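Local coordinates for amino acid amide racemase (Ochrobactrum anthropi, PDB 6GIO), which belongs to the class-III aminotransferase family of pyridoxal-5'-phosphate-dependent enzymes and binds pyridoxal-5'-phosphate, two copies of the chain forming the assembly, at residues Thr124-Arg129 against Gln282-His287; Gly40-Leu45 against Arg378-Gly383; Gly211-Pro216 against Thr387-Asn392. One frame throughout, in Å; residues are numbered along the deposited sequence.

Contact 1: Thr124-Arg129 against Gln282-His287; sequences TAATKR and QWVMDH
The imidazole of H287 lies flat against the turn at A125 and A126: over one face it carries A125 C, 3.8 Å above the ring plane, and A126 N, both offset toward the rim. The indole of W283 meets the same helix differently, with an edge. W283 CZ3 comes to 3.5 Å from A126 O, and that oxygen sits in the ring plane, while one indole face is covered from within its own segment by V284 CG2, which stands over the ring centre. The methyl of T127 approaches the far end of the indole obliquely, T127 CG2 to W283 CH2 at 4.2 Å.

Between the two rings sits A126, whose CB points at the 282-287 segment and stands 3.9 Å from V284 CA; its neighbour A125 puts CB 3.6 Å from H287 NE2. With chi1 at 73°, W283 holds CG between its backbone N and carbonyl carbon, a position from which the indole reaches A126 O. No hydrogen bond crosses the contact, which is van der Waals packing, with A126 touching both rings and V284, and A125 touching the imidazole. T127 OG1 accepts from R129 N in an ST turn and is also hydrogen-bonded to L123 O, one residue before the segment.

This surface contact joins the C-terminal end of helix 112-127 to the short helix 282-285. L234 of strand 234-238 touches T127, W283 and V284 together, F291 meets the H287 ring edge-to-face, and the second subunit reaches D286 through the backbone N of its E17.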
loop_
_atom_site.group_PDB
_atom_site.type_symbol
_atom_site.label_atom_id
_atom_site.label_comp_id
_atom_site.label_asym_id
_atom_site.label_seq_id
_atom_site.Cartn_x
_atom_site.Cartn_y
_atom_site.Cartn_z
ATOM N N THR C 124 15.169 -12.174 -4.586
ATOM C CA THR C 124 15.781 -13.315 -3.878
ATOM C C THR C 124 15.231 -14.623 -4.451
ATOM O O THR C 124 16.005 -15.535 -4.765
ATOM C CB THR C 124 15.561 -13.223 -2.386
ATOM O OG1 THR C 124 14.189 -12.963 -2.146
ATOM C CG2 THR C 124 16.362 -12.082 -1.815
ATOM N N ALA C 125 13.916 -14.669 -4.676
ATOM C CA ALA C 125 13.263 -15.882 -5.157
ATOM C C ALA C 125 13.740 -16.207 -6.560
ATOM O O ALA C 125 14.080 -17.337 -6.813
ATOM C CB ALA C 125 11.738 -15.756 -5.119
ATOM N N ALA C 126 13.838 -15.210 -7.452
ATOM C CA ALA C 126 14.157 -15.493 -8.868
ATOM C C ALA C 126 15.629 -15.799 -9.092
ATOM O O ALA C 126 15.996 -16.635 -9.955
ATOM C CB ALA C 126 13.724 -14.320 -9.737
ATOM N N THR C 127 16.482 -15.111 -8.337
ATOM C CA THR C 127 17.945 -15.301 -8.443
ATOM C C THR C 127 18.438 -16.533 -7.708
ATOM O O THR C 127 19.518 -17.073 -8.032
ATOM C CB THR C 127 18.750 -14.104 -7.878
ATOM O OG1 THR C 127 18.507 -13.936 -6.472
ATOM C CG2 THR C 127 18.410 -12.803 -8.651
ATOM N N LYS C 128 17.676 -16.927 -6.693
ATOM C CA LYS C 128 18.054 -17.985 -5.741
ATOM C C LYS C 128 19.300 -17.612 -4.950
ATOM O O LYS C 128 20.062 -18.466 -4.524
ATOM C CB LYS C 128 18.222 -19.353 -6.434
ATOM C CG LYS C 128 16.929 -19.773 -7.093
ATOM C CD LYS C 128 17.102 -20.930 -8.054
ATOM C CE LYS C 128 15.743 -21.288 -8.634
ATOM N NZ LYS C 128 15.744 -22.656 -9.202
ATOM N N ARG C 129 19.480 -16.319 -4.760
ATOM C CA ARG C 129 20.510 -15.788 -3.906
ATOM C C ARG C 129 19.835 -15.013 -2.759
ATOM O O ARG C 129 18.833 -14.402 -2.949
ATOM C CB ARG C 129 21.377 -14.863 -4.729
ATOM C CG ARG C 129 21.996 -15.488 -5.976
ATOM C CD ARG C 129 22.738 -14.398 -6.688
ATOM N NE ARG C 129 23.469 -14.823 -7.865
ATOM C CZ ARG C 129 24.433 -14.123 -8.436
ATOM N NH1 ARG C 129 24.832 -12.958 -7.914
ATOM N NH2 ARG C 129 25.031 -14.613 -9.508
ATOM N N GLN C 282 11.919 -9.713 -17.610
ATOM C CA GLN C 282 10.810 -10.687 -17.591
ATOM C C GLN C 282 11.105 -11.956 -16.777
ATOM O O GLN C 282 10.255 -12.462 -16.039
ATOM C CB GLN C 282 10.384 -11.067 -19.015
ATOM C CG GLN C 282 9.222 -12.042 -19.007
ATOM C CD GLN C 282 8.818 -12.489 -20.372
ATOM O OE1 GLN C 282 9.645 -12.555 -21.299
ATOM N NE2 GLN C 282 7.520 -12.810 -20.524
ATOM N N TRP C 283 12.327 -12.448 -16.868
ATOM C CA TRP C 283 12.659 -13.681 -16.178
ATOM C C TRP C 283 12.518 -13.515 -14.661
ATOM O O TRP C 283 12.176 -14.451 -13.991
ATOM C CB TRP C 283 14.049 -14.212 -16.580
ATOM C CG TRP C 283 15.256 -13.458 -16.048
ATOM C CD1 TRP C 283 15.906 -12.411 -16.637
ATOM C CD2 TRP C 283 15.964 -13.728 -14.844
ATOM N NE1 TRP C 283 16.943 -12.000 -15.857
ATOM C CE2 TRP C 283 17.010 -12.804 -14.758
ATOM C CE3 TRP C 283 15.819 -14.672 -13.832
ATOM C CZ2 TRP C 283 17.909 -12.792 -13.689
ATOM C CZ3 TRP C 283 16.693 -14.644 -12.763
ATOM C CH2 TRP C 283 17.726 -13.710 -12.703
ATOM N N VAL C 284 12.718 -12.321 -14.135
ATOM C CA VAL C 284 12.437 -12.059 -12.708
ATOM C C VAL C 284 10.951 -11.801 -12.464
ATOM O O VAL C 284 10.351 -12.371 -11.542
ATOM C CB VAL C 284 13.220 -10.815 -12.232
ATOM C CG1 VAL C 284 12.827 -10.406 -10.806
ATOM C CG2 VAL C 284 14.710 -11.053 -12.369
ATOM N N MET C 285 10.371 -10.927 -13.279
ATOM C CA MET C 285 9.062 -10.355 -13.005
ATOM C C MET C 285 7.930 -11.366 -13.219
ATOM O O MET C 285 6.860 -11.289 -12.587
ATOM C CB MET C 285 8.860 -9.084 -13.831
ATOM C CG MET C 285 9.865 -8.003 -13.523
ATOM S SD MET C 285 9.838 -7.403 -11.803
ATOM C CE MET C 285 8.184 -6.773 -11.666
ATOM N N ASP C 286 8.190 -12.333 -14.095
ATOM C CA ASP C 286 7.284 -13.453 -14.317
ATOM C C ASP C 286 7.687 -14.703 -13.530
ATOM O O ASP C 286 7.310 -15.801 -13.917
ATOM C CB ASP C 286 7.232 -13.811 -15.806
ATOM C CG ASP C 286 6.440 -12.826 -16.615
ATOM O OD1 ASP C 286 5.871 -11.843 -16.038
ATOM O OD2 ASP C 286 6.401 -13.039 -17.861
ATOM N N HIS C 287 8.408 -14.545 -12.421
ATOM C CA HIS C 287 8.960 -15.696 -11.647
ATOM C C HIS C 287 7.880 -16.735 -11.305
ATOM O O HIS C 287 8.095 -17.914 -11.489
ATOM C CB HIS C 287 9.647 -15.202 -10.364
ATOM C CG HIS C 287 9.905 -16.275 -9.357
ATOM N ND1 HIS C 287 10.901 -17.215 -9.514
ATOM C CD2 HIS C 287 9.314 -16.545 -8.165
ATOM C CE1 HIS C 287 10.899 -18.033 -8.475
ATOM N NE2 HIS C 287 9.935 -17.659 -7.649
#

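Contact 2: Gly40-Leu45 against Arg378-Gly383; sequences GGRSIL and RGYQLG
Where helix 369-382 ends, G383 has positive phi and makes a Schellman motif, and its carbonyl O receives the backbone N of L45, G383 O to L45 N measuring 2.9 Å. The closest approach of the two backbones by CA is I44 CA to G383 CA, 4.8 Å.

The side chain that spans the gap is R42. Its CG is anti to the backbone N, and a bend at chi3 (58°) turns the guanidinium toward the last helical turn. There R42 NH1 donates to Y380 O at 3.1 Å; the oxygen lies in the guanidinium plane, and the donor lies in the carbonyl plane. A second, weak bond comes from R42 NH2 to the same oxygen. Because G383 N also donates to Y380 O, this carbonyl is gripped both by the helix end and by the arginine.

R42 NH2 lies over one face of the Y380 ring, 3.3 Å from Y380 CE1. The contact is cation-pi, with R42 CZ 5.0 Å from the Y380 ring centroid, 24° off the normal. The two planes are 83° apart, so the guanidinium stands edge-down on the ring rather than stacking on it. I44 CD1 covers a guanidinium face from 3.2 Å above the plane, and I44 CG2 touches G383 O at 3.7 Å. Outside the segments, E38 takes both polar ends: OE1 forms a salt bridge with R42 NH2, and OE2 bonds to Y380 OH, which probably helps to fix both groups in place.

Strand 43-46 thus abuts the end of helix 369-382, just before strand 384-389, its parallel neighbour in the seven-stranded sheet; L45 bonds through its backbone to A385 and packs on helix 406-424, while I44 pairs by backbone with L36 of strand 35-38.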
loop_
_atom_site.group_PDB
_atom_site.type_symbol
_atom_site.label_atom_id
_atom_site.label_comp_id
_atom_site.label_asym_id
_atom_site.label_seq_id
_atom_site.Cartn_x
_atom_site.Cartn_y
_atom_site.Cartn_z
ATOM N N GLY C 40 -9.154 27.587 8.355
ATOM C CA GLY C 40 -9.205 29.034 8.538
ATOM C C GLY C 40 -8.935 29.776 7.221
ATOM O O GLY C 40 -9.278 30.933 7.090
ATOM N N GLY C 41 -8.326 29.132 6.224
ATOM C CA GLY C 41 -8.231 29.724 4.910
ATOM C C GLY C 41 -6.869 30.227 4.471
ATOM O O GLY C 41 -6.694 30.570 3.304
ATOM N N ARG C 42 -5.878 30.261 5.348
ATOM C CA ARG C 42 -4.569 30.832 4.954
ATOM C C ARG C 42 -3.928 29.935 3.882
ATOM O O ARG C 42 -3.980 28.717 3.977
ATOM C CB ARG C 42 -3.664 30.955 6.170
ATOM C CG ARG C 42 -2.451 31.876 6.002
ATOM C CD ARG C 42 -1.762 32.147 7.348
ATOM N NE ARG C 42 -1.327 30.916 8.022
ATOM C CZ ARG C 42 -0.074 30.441 8.066
ATOM N NH1 ARG C 42 0.926 31.076 7.483
ATOM N NH2 ARG C 42 0.183 29.306 8.709
ATOM N N SER C 43 -3.335 30.552 2.880
ATOM C CA SER C 43 -2.780 29.854 1.723
ATOM C C SER C 43 -1.267 29.718 1.835
ATOM O O SER C 43 -0.562 30.706 1.743
ATOM C CB SER C 43 -3.135 30.627 0.458
ATOM O OG SER C 43 -2.293 30.272 -0.627
ATOM N N ILE C 44 -0.767 28.489 1.968
ATOM C CA ILE C 44 0.657 28.237 2.261
ATOM C C ILE C 44 1.394 27.742 1.019
ATOM O O ILE C 44 0.916 26.860 0.345
ATOM C CB ILE C 44 0.783 27.159 3.338
ATOM C CG1 ILE C 44 -0.080 27.520 4.557
ATOM C CG2 ILE C 44 2.249 26.926 3.740
ATOM C CD1 ILE C 44 0.258 28.843 5.190
ATOM N N LEU C 45 2.564 28.302 0.732
ATOM C CA LEU C 45 3.366 27.845 -0.404
ATOM C C LEU C 45 3.968 26.467 -0.089
ATOM O O LEU C 45 4.643 26.301 0.911
ATOM C CB LEU C 45 4.456 28.870 -0.742
ATOM C CG LEU C 45 5.393 28.449 -1.892
ATOM C CD1 LEU C 45 4.651 28.144 -3.189
ATOM C CD2 LEU C 45 6.464 29.499 -2.164
ATOM N N ARG C 378 8.880 28.486 11.990
ATOM C CA ARG C 378 8.813 29.871 11.572
ATOM C C ARG C 378 8.504 29.993 10.080
ATOM O O ARG C 378 7.794 30.922 9.667
ATOM C CB ARG C 378 10.099 30.601 11.932
ATOM C CG ARG C 378 10.098 32.096 11.663
ATOM C CD ARG C 378 9.008 32.786 12.478
ATOM N NE ARG C 378 9.011 34.227 12.268
ATOM C CZ ARG C 378 7.999 35.033 12.601
ATOM N NH1 ARG C 378 6.887 34.537 13.139
ATOM N NH2 ARG C 378 8.085 36.321 12.359
ATOM N N GLY C 379 9.045 29.082 9.261
ATOM C CA GLY C 379 8.649 28.998 7.841
ATOM C C GLY C 379 7.133 28.901 7.649
ATOM O O GLY C 379 6.510 29.618 6.859
ATOM N N TYR C 380 6.560 27.969 8.362
ATOM C CA TYR C 380 5.138 27.765 8.387
ATOM C C TYR C 380 4.387 29.067 8.762
ATOM O O TYR C 380 3.431 29.437 8.085
ATOM C CB TYR C 380 4.828 26.617 9.358
ATOM C CG TYR C 380 3.478 26.704 9.978
ATOM C CD1 TYR C 380 2.347 26.275 9.271
ATOM C CD2 TYR C 380 3.308 27.241 11.275
ATOM C CE1 TYR C 380 1.094 26.365 9.834
ATOM C CE2 TYR C 380 2.050 27.345 11.844
ATOM C CZ TYR C 380 0.957 26.900 11.118
ATOM O OH TYR C 380 -0.298 26.961 11.648
ATOM N N GLN C 381 4.828 29.779 9.792
ATOM C CA GLN C 381 4.124 31.031 10.172
ATOM C C GLN C 381 4.290 32.097 9.094
ATOM O O GLN C 381 3.425 32.898 8.894
ATOM C CB GLN C 381 4.672 31.590 11.468
ATOM C CG GLN C 381 4.498 30.712 12.648
ATOM C CD GLN C 381 4.987 31.428 13.900
ATOM O OE1 GLN C 381 6.141 31.821 13.989
ATOM N NE2 GLN C 381 4.101 31.599 14.864
ATOM N N LEU C 382 5.415 32.085 8.398
ATOM C CA LEU C 382 5.649 33.016 7.321
ATOM C C LEU C 382 5.016 32.606 5.993
ATOM O O LEU C 382 5.124 33.365 5.022
ATOM C CB LEU C 382 7.166 33.245 7.116
ATOM C CG LEU C 382 7.881 33.827 8.339
ATOM C CD1 LEU C 382 9.395 33.787 8.120
ATOM C CD2 LEU C 382 7.381 35.249 8.637
ATOM N N GLY C 383 4.378 31.425 5.936
ATOM C CA GLY C 383 3.626 31.008 4.738
ATOM C C GLY C 383 4.321 30.017 3.799
ATOM O O GLY C 383 3.996 29.943 2.607
#

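Contact 3: Gly211-Pro216 against Thr387-Asn392; sequences GGLVVP and TYVGLN
V389 directs its side chain at the 211-216 loop, where V389 CG2 overlaps L213 CD1 at 3.9 Å and reaches G212 CA at 4.2 Å. The two side chains cross at about a right angle and meet through one methyl each, L213 CD1 and V389 CG2. V389 CG1 is anti to the carbonyl carbon (chi1 -63°), which places CG2 between the backbone N and the carbonyl carbon, and it is this branch that makes both contacts.

Next to this pair the backbones come close: G212 CA lies 3.7 Å from G390 CA, with no side chain on either residue to intervene. The positive phi of G212 and of G390 would bring a CB against the carbonyl O of the residue before, so both backbones depend on glycine. G211 O then receives L391 N at 3.2 Å, the one hydrogen bond across the contact, with the donor 64° out of the carbonyl plane and so not on a lone pair. The same G211 O meets G390 CA in a CA-H...O contact at 3.5 Å. L391 adds its side chain, L391 CG standing 3.5 Å from G211 O.

R347 NH2 is hydrogen-bonded to G212 O, and its NE makes a weak bond to L213 O; V389 also packs on V395 and E397 of strand 395-398. L213 and V214 both face L208 in a G1 beta bulge. The V389 side chain lies about 9 Å from a bound pyridoxal-5'-phosphate. This buried contact therefore seats a bulged, glycine-rich turn on the end of strand 384-389, in the interior of a PLP-dependent aminotransferase fold.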
loop_
_atom_site.group_PDB
_atom_site.type_symbol
_atom_site.label_atom_id
_atom_site.label_comp_id
_atom_site.label_asym_id
_atom_site.label_seq_id
_atom_site.Cartn_x
_atom_site.Cartn_y
_atom_site.Cartn_z
ATOM N N GLY C 211 18.677 10.108 4.145
ATOM C CA GLY C 211 20.034 10.178 4.675
ATOM C C GLY C 211 20.669 11.555 4.704
ATOM O O GLY C 211 21.631 11.770 5.444
ATOM N N GLY C 212 20.120 12.490 3.929
ATOM C CA GLY C 212 20.580 13.885 3.900
ATOM C C GLY C 212 20.692 14.546 2.548
ATOM O O GLY C 212 21.441 15.509 2.400
ATOM N N LEU C 213 19.933 14.069 1.565
ATOM C CA LEU C 213 20.009 14.564 0.186
ATOM C C LEU C 213 21.463 14.658 -0.302
ATOM O O LEU C 213 21.955 15.707 -0.794
ATOM C CB LEU C 213 19.237 15.879 0.071
ATOM C CG LEU C 213 17.719 15.662 0.110
ATOM C CD1 LEU C 213 16.975 16.877 0.649
ATOM C CD2 LEU C 213 17.211 15.280 -1.277
ATOM N N VAL C 214 22.146 13.532 -0.148
ATOM C CA VAL C 214 23.529 13.418 -0.513
ATOM C C VAL C 214 23.707 12.977 -1.956
ATOM O O VAL C 214 23.302 11.882 -2.321
ATOM C CB VAL C 214 24.242 12.406 0.424
ATOM C CG1 VAL C 214 25.706 12.234 0.037
ATOM C CG2 VAL C 214 24.142 12.866 1.858
ATOM N N VAL C 215 24.325 13.815 -2.775
ATOM C CA VAL C 215 24.686 13.418 -4.120
ATOM C C VAL C 215 26.047 12.746 -4.050
ATOM O O VAL C 215 27.030 13.340 -3.573
ATOM C CB VAL C 215 24.811 14.601 -5.087
ATOM C CG1 VAL C 215 25.153 14.125 -6.521
ATOM C CG2 VAL C 215 23.527 15.413 -5.114
ATOM N N PRO C 216 26.136 11.510 -4.557
ATOM C CA PRO C 216 27.418 10.858 -4.474
ATOM C C PRO C 216 28.495 11.576 -5.290
ATOM O O PRO C 216 28.150 12.353 -6.194
ATOM C CB PRO C 216 27.143 9.466 -5.061
ATOM C CG PRO C 216 26.062 9.709 -6.052
ATOM C CD PRO C 216 25.186 10.757 -5.386
ATOM N N THR C 387 10.304 20.664 5.300
ATOM C CA THR C 387 10.648 19.620 6.282
ATOM C C THR C 387 12.138 19.564 6.474
ATOM O O THR C 387 12.858 20.319 5.850
ATOM C CB THR C 387 10.157 18.242 5.820
ATOM O OG1 THR C 387 10.823 17.886 4.605
ATOM C CG2 THR C 387 8.667 18.271 5.574
ATOM N N TYR C 388 12.609 18.673 7.345
ATOM C CA TYR C 388 14.021 18.321 7.336
ATOM C C TYR C 388 14.282 16.813 7.282
ATOM O O TYR C 388 13.453 15.990 7.672
ATOM C CB TYR C 388 14.752 18.903 8.531
ATOM C CG TYR C 388 14.189 18.511 9.866
ATOM C CD1 TYR C 388 14.533 17.322 10.487
ATOM C CD2 TYR C 388 13.313 19.361 10.516
ATOM C CE1 TYR C 388 14.021 16.991 11.737
ATOM C CE2 TYR C 388 12.805 19.050 11.747
ATOM C CZ TYR C 388 13.154 17.877 12.358
ATOM O OH TYR C 388 12.598 17.642 13.592
ATOM N N VAL C 389 15.469 16.488 6.808
ATOM C CA VAL C 389 15.905 15.119 6.697
ATOM C C VAL C 389 17.309 15.015 7.233
ATOM O O VAL C 389 17.828 15.968 7.828
ATOM C CB VAL C 389 15.821 14.637 5.230
ATOM C CG1 VAL C 389 14.359 14.668 4.788
ATOM C CG2 VAL C 389 16.716 15.453 4.300
ATOM N N GLY C 390 17.892 13.828 7.103
ATOM C CA GLY C 390 19.329 13.639 7.339
ATOM C C GLY C 390 19.609 12.758 8.530
ATOM O O GLY C 390 18.848 12.708 9.470
ATOM N N LEU C 391 20.730 12.068 8.503
ATOM C CA LEU C 391 21.109 11.225 9.639
ATOM C C LEU C 391 21.323 12.058 10.917
ATOM O O LEU C 391 21.285 11.500 11.995
ATOM C CB LEU C 391 22.368 10.417 9.304
ATOM C CG LEU C 391 22.232 9.492 8.074
ATOM C CD1 LEU C 391 23.541 8.796 7.721
ATOM C CD2 LEU C 391 21.131 8.463 8.238
ATOM N N ASN C 392 21.543 13.384 10.787
ATOM C CA ASN C 392 21.673 14.266 11.941
ATOM C C ASN C 392 20.502 15.245 12.124
ATOM O O ASN C 392 20.599 16.165 12.911
ATOM C CB ASN C 392 23.018 14.990 11.850
ATOM C CG ASN C 392 24.197 14.013 11.848
ATOM O OD1 ASN C 392 24.484 13.416 12.863
ATOM N ND2 ASN C 392 24.862 13.846 10.709
#

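In the fold
From the N terminus, the chain first passes 40-45, which pairs with 378-383, so contact 2 closes the longest loop, with 332 residues between its segments. Inside that loop contact 1 is nested, returning from 124-129 to 282-287 beside the sheet that holds strand 234-238. Contact 3 starts at 211-216, within contact 1's loop, and ends at 387-392, beyond contact 2's second segment; it therefore crosses both, and joins the loop between strand 199-204 and helix 220-229 to strand 384-389 of the other sheet. Contacts 2 and 3 reach that sheet through neighbouring strands, 43-46 and 384-389. Contact 1 lies on the opposite side of the chain's centre from contact 2, about 48 Å between centres.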